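Side-chain contacts in CmeC (Campylobacter jejuni, PDB 4MT4), which forms a trimeric outer membrane channel that probably serves as the exit duct of a multidrug efflux system: residues Leu373-Arg376 against Lys377-Leu381; Asn420-Asn423 against Ala424-Phe428. All coordinates share one frame; numbering follows the deposited sequence.

Contact 1: residues Leu373-Arg376 against Lys377-Leu381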
ATOM      1  N   LEU B 373     -23.546   0.623 -12.966  1.00 42.85           N
ATOM      2  CA  LEU B 373     -24.818   0.598 -13.680  1.00 54.84           C
ATOM      3  C   LEU B 373     -25.467   1.978 -13.725  1.00 49.55           C
ATOM      4  O   LEU B 373     -25.927   2.420 -14.780  1.00 46.53           O
ATOM      5  CB  LEU B 373     -25.774  -0.405 -13.034  1.00 40.82           C
ATOM      6  CG  LEU B 373     -25.443  -1.881 -13.257  1.00 49.65           C
ATOM      7  CD1 LEU B 373     -26.392  -2.774 -12.469  1.00 37.80           C
ATOM      8  CD2 LEU B 373     -25.482  -2.228 -14.741  1.00 45.43           C
ATOM      9  N   VAL B 374     -25.504   2.653 -12.579  1.00 45.40           N
ATOM     10  CA  VAL B 374     -26.113   3.976 -12.495  1.00 48.48           C
ATOM     11  C   VAL B 374     -25.302   5.008 -13.274  1.00 54.56           C
ATOM     12  O   VAL B 374     -25.863   5.845 -13.979  1.00 54.29           O
ATOM     13  CB  VAL B 374     -26.263   4.440 -11.031  1.00 52.05           C
ATOM     14  CG1 VAL B 374     -26.749   5.877 -10.969  1.00 39.90           C
ATOM     15  CG2 VAL B 374     -27.221   3.525 -10.282  1.00 56.01           C
ATOM     16  N   ALA B 375     -23.980   4.938 -13.152  1.00 46.29           N
ATOM     17  CA  ALA B 375     -23.101   5.871 -13.850  1.00 54.32           C
ATOM     18  C   ALA B 375     -23.235   5.729 -15.359  1.00 49.50           C
ATOM     19  O   ALA B 375     -23.269   6.721 -16.080  1.00 49.64           O
ATOM     20  CB  ALA B 375     -21.653   5.664 -13.428  1.00 37.50           C
ATOM     21  N   ARG B 376     -23.324   4.488 -15.826  1.00 43.44           N
ATOM     22  CA  ARG B 376     -23.403   4.204 -17.256  1.00 50.83           C
ATOM     23  C   ARG B 376     -24.607   4.896 -17.899  1.00 52.18           C
ATOM     24  O   ARG B 376     -24.476   5.545 -18.940  1.00 45.77           O
ATOM     25  CB  ARG B 376     -23.467   2.690 -17.487  1.00 42.86           C
ATOM     26  CG  ARG B 376     -22.958   2.210 -18.842  1.00 47.52           C
ATOM     27  CD  ARG B 376     -23.962   2.480 -19.956  1.00 48.69           C
ATOM     28  NE  ARG B 376     -25.310   2.063 -19.581  1.00 56.34           N
ATOM     29  CZ  ARG B 376     -26.408   2.386 -20.257  1.00 68.65           C
ATOM     30  NH1 ARG B 376     -26.324   3.139 -21.346  1.00 54.05           N
ATOM     31  NH2 ARG B 376     -27.593   1.961 -19.842  1.00 64.63           N
ATOM     32  N   LYS B 377     -25.774   4.759 -17.277  1.00 48.83           N
ATOM     33  CA  LYS B 377     -26.997   5.329 -17.830  1.00 60.57           C
ATOM     34  C   LYS B 377     -27.083   6.838 -17.598  1.00 56.90           C
ATOM     35  O   LYS B 377     -27.723   7.553 -18.365  1.00 55.34           O
ATOM     36  CB  LYS B 377     -28.229   4.634 -17.241  1.00 57.87           C
ATOM     37  CG  LYS B 377     -28.473   4.904 -15.765  1.00 53.53           C
ATOM     38  CD  LYS B 377     -29.779   4.270 -15.303  1.00 54.34           C
ATOM     39  CE  LYS B 377     -30.100   4.635 -13.862  1.00 50.17           C
ATOM     40  NZ  LYS B 377     -31.372   4.007 -13.409  1.00 60.64           N
ATOM     41  N   THR B 378     -26.433   7.321 -16.544  1.00 39.26           N
ATOM     42  CA  THR B 378     -26.437   8.750 -16.250  1.00 48.93           C
ATOM     43  C   THR B 378     -25.531   9.501 -17.219  1.00 58.15           C
ATOM     44  O   THR B 378     -25.887  10.570 -17.718  1.00 51.82           O
ATOM     45  CB  THR B 378     -25.990   9.039 -14.805  1.00 40.42           C
ATOM     46  OG1 THR B 378     -26.863   8.368 -13.890  1.00 45.43           O
ATOM     47  CG2 THR B 378     -26.027  10.536 -14.525  1.00 51.63           C
ATOM     48  N   ILE B 379     -24.359   8.933 -17.486  1.00 48.96           N
ATOM     49  CA  ILE B 379     -23.417   9.524 -18.427  1.00 54.97           C
ATOM     50  C   ILE B 379     -23.979   9.436 -19.848  1.00 48.94           C
ATOM     51  O   ILE B 379     -23.666  10.264 -20.707  1.00 60.30           O
ATOM     52  CB  ILE B 379     -22.033   8.837 -18.343  1.00 43.88           C
ATOM     53  CG1 ILE B 379     -21.434   9.011 -16.947  1.00 53.10           C
ATOM     54  CG2 ILE B 379     -21.073   9.420 -19.360  1.00 53.65           C
ATOM     55  CD1 ILE B 379     -20.161   8.228 -16.725  1.00 41.48           C
ATOM     56  N   ARG B 380     -24.833   8.444 -20.082  1.00 48.56           N
ATOM     57  CA  ARG B 380     -25.521   8.317 -21.364  1.00 47.57           C
ATOM     58  C   ARG B 380     -26.400   9.539 -21.619  1.00 57.52           C
ATOM     59  O   ARG B 380     -26.486  10.033 -22.744  1.00 54.28           O
ATOM     60  CB  ARG B 380     -26.365   7.041 -21.403  1.00 47.36           C
ATOM     61  CG  ARG B 380     -27.138   6.847 -22.697  1.00 49.39           C
ATOM     62  CD  ARG B 380     -26.209   6.836 -23.900  1.00 43.62           C
ATOM     63  NE  ARG B 380     -26.944   6.667 -25.149  1.00 54.39           N
ATOM     64  CZ  ARG B 380     -27.470   7.669 -25.846  1.00 63.33           C
ATOM     65  NH1 ARG B 380     -27.344   8.917 -25.418  1.00 54.06           N
ATOM     66  NH2 ARG B 380     -28.124   7.423 -26.974  1.00 48.95           N
ATOM     67  N   LEU B 381     -27.046  10.025 -20.562  1.00 47.69           N
ATOM     68  CA  LEU B 381     -27.840  11.243 -20.643  1.00 54.83           C
ATOM     69  C   LEU B 381     -26.936  12.448 -20.871  1.00 50.24           C
ATOM     70  O   LEU B 381     -27.256  13.336 -21.661  1.00 58.48           O
ATOM     71  CB  LEU B 381     -28.665  11.440 -19.370  1.00 44.12           C
ATOM     72  CG  LEU B 381     -29.722  10.380 -19.058  1.00 54.89           C
ATOM     73  CD1 LEU B 381     -30.418  10.693 -17.742  1.00 42.44           C
ATOM     74  CD2 LEU B 381     -30.730  10.281 -20.192  1.00 48.80           C
TER
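T378 folds its hydroxyl back onto the carbonyl of V374 one turn earlier, OG1 donating to V374 O at 2.7 Å. With OG1 anti to its own carbonyl carbon (chi1 -59°), the hydroxyl sits above the V374 carbonyl plane, while T378 N reaches the same oxygen, at 3.0 Å, from the opposite face. The two side chains run side by side, V374 CG1 lying 3.8 Å from T378 OG1. This stretch belongs to the long helix 339-405 of the outer membrane factor fold, and V374 and T378 pack against E226 and L223 of a neighbouring subunit. R376 bends at chi2 and chi3, which brings its guanidinium back over the backbone: K377 N lies over one face, 3.6 Å from R376 NE. R380 runs alongside, its CB 3.9 Å from R376 NH1, but the two guanidinium planes stand 73° apart and the groups part to different anions, R376 to E26, with G21 O and the Y435 hydroxyl as further hydrogen-bond partners, and R380 to D384. K377 crosses R376 at about a right angle; its CG, held between backbone N and carbonyl carbon (chi1 68°), comes 3.3 Å from V374 O, and the extended chain beyond lets NZ hydrogen-bond to L20 O.

Contact 2: residues Asn420-Asn423 against Ala424-Phe428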
ATOM      1  N   ASN B 420     -16.561  30.103 -24.782  1.00 52.74           N
ATOM      2  CA  ASN B 420     -17.674  29.267 -24.346  1.00 46.71           C
ATOM      3  C   ASN B 420     -17.849  28.037 -25.231  1.00 60.94           C
ATOM      4  O   ASN B 420     -18.135  26.947 -24.736  1.00 52.67           O
ATOM      5  CB  ASN B 420     -18.969  30.078 -24.316  1.00 42.14           C
ATOM      6  CG  ASN B 420     -18.996  31.092 -23.190  1.00 59.96           C
ATOM      7  OD1 ASN B 420     -18.266  30.965 -22.208  1.00 57.77           O
ATOM      8  ND2 ASN B 420     -19.846  32.104 -23.325  1.00 61.93           N
ATOM      9  N   TRP B 421     -17.681  28.218 -26.539  1.00 51.32           N
ATOM     10  CA  TRP B 421     -17.741  27.104 -27.479  1.00 55.94           C
ATOM     11  C   TRP B 421     -16.615  26.117 -27.198  1.00 54.17           C
ATOM     12  O   TRP B 421     -16.826  24.903 -27.188  1.00 47.44           O
ATOM     13  CB  TRP B 421     -17.659  27.603 -28.923  1.00 41.51           C
ATOM     14  CG  TRP B 421     -17.647  26.498 -29.944  1.00 49.13           C
ATOM     15  CD1 TRP B 421     -18.229  25.268 -29.831  1.00 50.28           C
ATOM     16  CD2 TRP B 421     -17.010  26.520 -31.229  1.00 65.35           C
ATOM     17  NE1 TRP B 421     -17.998  24.527 -30.965  1.00 49.75           N
ATOM     18  CE2 TRP B 421     -17.252  25.273 -31.838  1.00 67.51           C
ATOM     19  CE3 TRP B 421     -16.259  27.475 -31.923  1.00 52.42           C
ATOM     20  CZ2 TRP B 421     -16.772  24.956 -33.107  1.00 76.45           C
ATOM     21  CZ3 TRP B 421     -15.783  27.158 -33.183  1.00 66.71           C
ATOM     22  CH2 TRP B 421     -16.042  25.910 -33.762  1.00 70.05           C
ATOM     23  N   LEU B 422     -15.417  26.652 -26.974  1.00 46.17           N
ATOM     24  CA  LEU B 422     -14.252  25.838 -26.656  1.00 60.81           C
ATOM     25  C   LEU B 422     -14.490  25.006 -25.400  1.00 49.80           C
ATOM     26  O   LEU B 422     -14.201  23.811 -25.375  1.00 51.97           O
ATOM     27  CB  LEU B 422     -13.017  26.722 -26.470  1.00 55.80           C
ATOM     28  CG  LEU B 422     -11.716  26.003 -26.113  1.00 60.47           C
ATOM     29  CD1 LEU B 422     -11.279  25.089 -27.247  1.00 52.92           C
ATOM     30  CD2 LEU B 422     -10.622  27.004 -25.773  1.00 67.36           C
ATOM     31  N   ASN B 423     -15.025  25.649 -24.366  1.00 52.02           N
ATOM     32  CA  ASN B 423     -15.352  24.968 -23.119  1.00 47.53           C
ATOM     33  C   ASN B 423     -16.370  23.857 -23.339  1.00 56.91           C
ATOM     34  O   ASN B 423     -16.240  22.762 -22.794  1.00 50.47           O
ATOM     35  CB  ASN B 423     -15.880  25.968 -22.088  1.00 48.17           C
ATOM     36  CG  ASN B 423     -14.826  26.973 -21.657  1.00 62.06           C
ATOM     37  OD1 ASN B 423     -13.711  26.979 -22.177  1.00 66.92           O
ATOM     38  ND2 ASN B 423     -15.179  27.833 -20.708  1.00 58.33           N
ATOM     39  N   ALA B 424     -17.382  24.149 -24.150  1.00 52.28           N
ATOM     40  CA  ALA B 424     -18.431  23.183 -24.456  1.00 59.66           C
ATOM     41  C   ALA B 424     -17.899  22.040 -25.315  1.00 51.28           C
ATOM     42  O   ALA B 424     -18.339  20.899 -25.186  1.00 46.88           O
ATOM     43  CB  ALA B 424     -19.596  23.872 -25.151  1.00 49.20           C
ATOM     44  N   ALA B 425     -16.951  22.354 -26.190  1.00 44.03           N
ATOM     45  CA  ALA B 425     -16.350  21.348 -27.058  1.00 50.96           C
ATOM     46  C   ALA B 425     -15.481  20.388 -26.252  1.00 59.13           C
ATOM     47  O   ALA B 425     -15.514  19.174 -26.468  1.00 53.92           O
ATOM     48  CB  ALA B 425     -15.533  22.010 -28.156  1.00 39.78           C
ATOM     49  N   VAL B 426     -14.708  20.940 -25.322  1.00 52.08           N
ATOM     50  CA  VAL B 426     -13.856  20.134 -24.457  1.00 54.96           C
ATOM     51  C   VAL B 426     -14.694  19.278 -23.512  1.00 62.54           C
ATOM     52  O   VAL B 426     -14.404  18.098 -23.303  1.00 51.88           O
ATOM     53  CB  VAL B 426     -12.891  21.018 -23.637  1.00 55.09           C
ATOM     54  CG1 VAL B 426     -12.193  20.208 -22.556  1.00 49.09           C
ATOM     55  CG2 VAL B 426     -11.872  21.680 -24.553  1.00 41.68           C
ATOM     56  N   ALA B 427     -15.742  19.877 -22.955  1.00 53.35           N
ATOM     57  CA  ALA B 427     -16.631  19.178 -22.033  1.00 41.09           C
ATOM     58  C   ALA B 427     -17.292  17.983 -22.708  1.00 55.96           C
ATOM     59  O   ALA B 427     -17.465  16.933 -22.095  1.00 62.22           O
ATOM     60  CB  ALA B 427     -17.686  20.127 -21.485  1.00 48.06           C
ATOM     61  N   PHE B 428     -17.649  18.145 -23.977  1.00 52.98           N
ATOM     62  CA  PHE B 428     -18.279  17.065 -24.729  1.00 58.06           C
ATOM     63  C   PHE B 428     -17.292  15.938 -25.005  1.00 55.60           C
ATOM     64  O   PHE B 428     -17.664  14.765 -24.999  1.00 50.19           O
ATOM     65  CB  PHE B 428     -18.860  17.586 -26.045  1.00 46.75           C
ATOM     66  CG  PHE B 428     -19.527  16.524 -26.875  1.00 39.28           C
ATOM     67  CD1 PHE B 428     -20.425  15.640 -26.300  1.00 47.87           C
ATOM     68  CD2 PHE B 428     -19.263  16.418 -28.228  1.00 47.46           C
ATOM     69  CE1 PHE B 428     -21.040  14.664 -27.058  1.00 47.50           C
ATOM     70  CE2 PHE B 428     -19.877  15.447 -28.995  1.00 55.76           C
ATOM     71  CZ  PHE B 428     -20.768  14.567 -28.408  1.00 52.49           C
TER
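Part of helix 411-445, a member of the long helical bundle of the outer membrane factor fold, is held here by four successive backbone hydrogen bonds, with small side chains lying against the acceptor oxygens. A424 N donates to N420 O, A425 N to W421 O at 2.7 Å, V426 N to L422 O at 2.9 Å and A427 N to N423 O, the regular i to i+4 pattern of an alpha-helix. The side chains of the later residues meet the preceding residues mainly through their carbonyl oxygens. A424 CB lies 3.4 Å from N420 O, A425 CB 3.3 Å from W421 O, and A427 CB 3.3 Å from N423 O. V426 does the same with a branch: CG2, anti to its own carbonyl carbon (chi1 169° for CG1), comes 3.3 Å from L422 O. That methyl also makes the apolar side-chain contact between the segments, 4.4 Å from L422 CD1. L422 and V426 thus share a flank of the helix facing helix 129-195, where L422 packs on L176 and A179 and V426 on N172; L422 also reaches M214 and Q217 of helix 201-236. W421 serves a different neighbour, helix 339-405: its indole meets the ring of Y397 with the planes about 25° apart, and NE1 makes a weak hydrogen bond to E390. F428 joins the same helix through an edge-to-face pair with Y383. Across the two segments the polar bonds are all backbone hydrogen bonds, each of the carbonyls of N420 to N423 taking one amide. With these amides and carbonyls engaged inside the helix, L422 and V426 meet the neighbouring helices with apolar atoms.

In the fold
Contact 1 lies on helix 339-405 and contact 2 on helix 411-445, the next helix along the chain. Side chains from both contacts show that the two helices also pack against each other. The contact centres are 21 Å apart and the nearest atoms about 8 Å apart, without touching. Residues of each contact reach the other helix, though not the other contact: I379 and R380 of contact 1, for instance, touch Y435, further along helix 411-445 than contact 2. Contact 1 also borders a neighbouring subunit, whereas contact 2 is touched by none. The lipid-like ligand is bound by C1, I124, D125 and L126, residues that belong to neither contact.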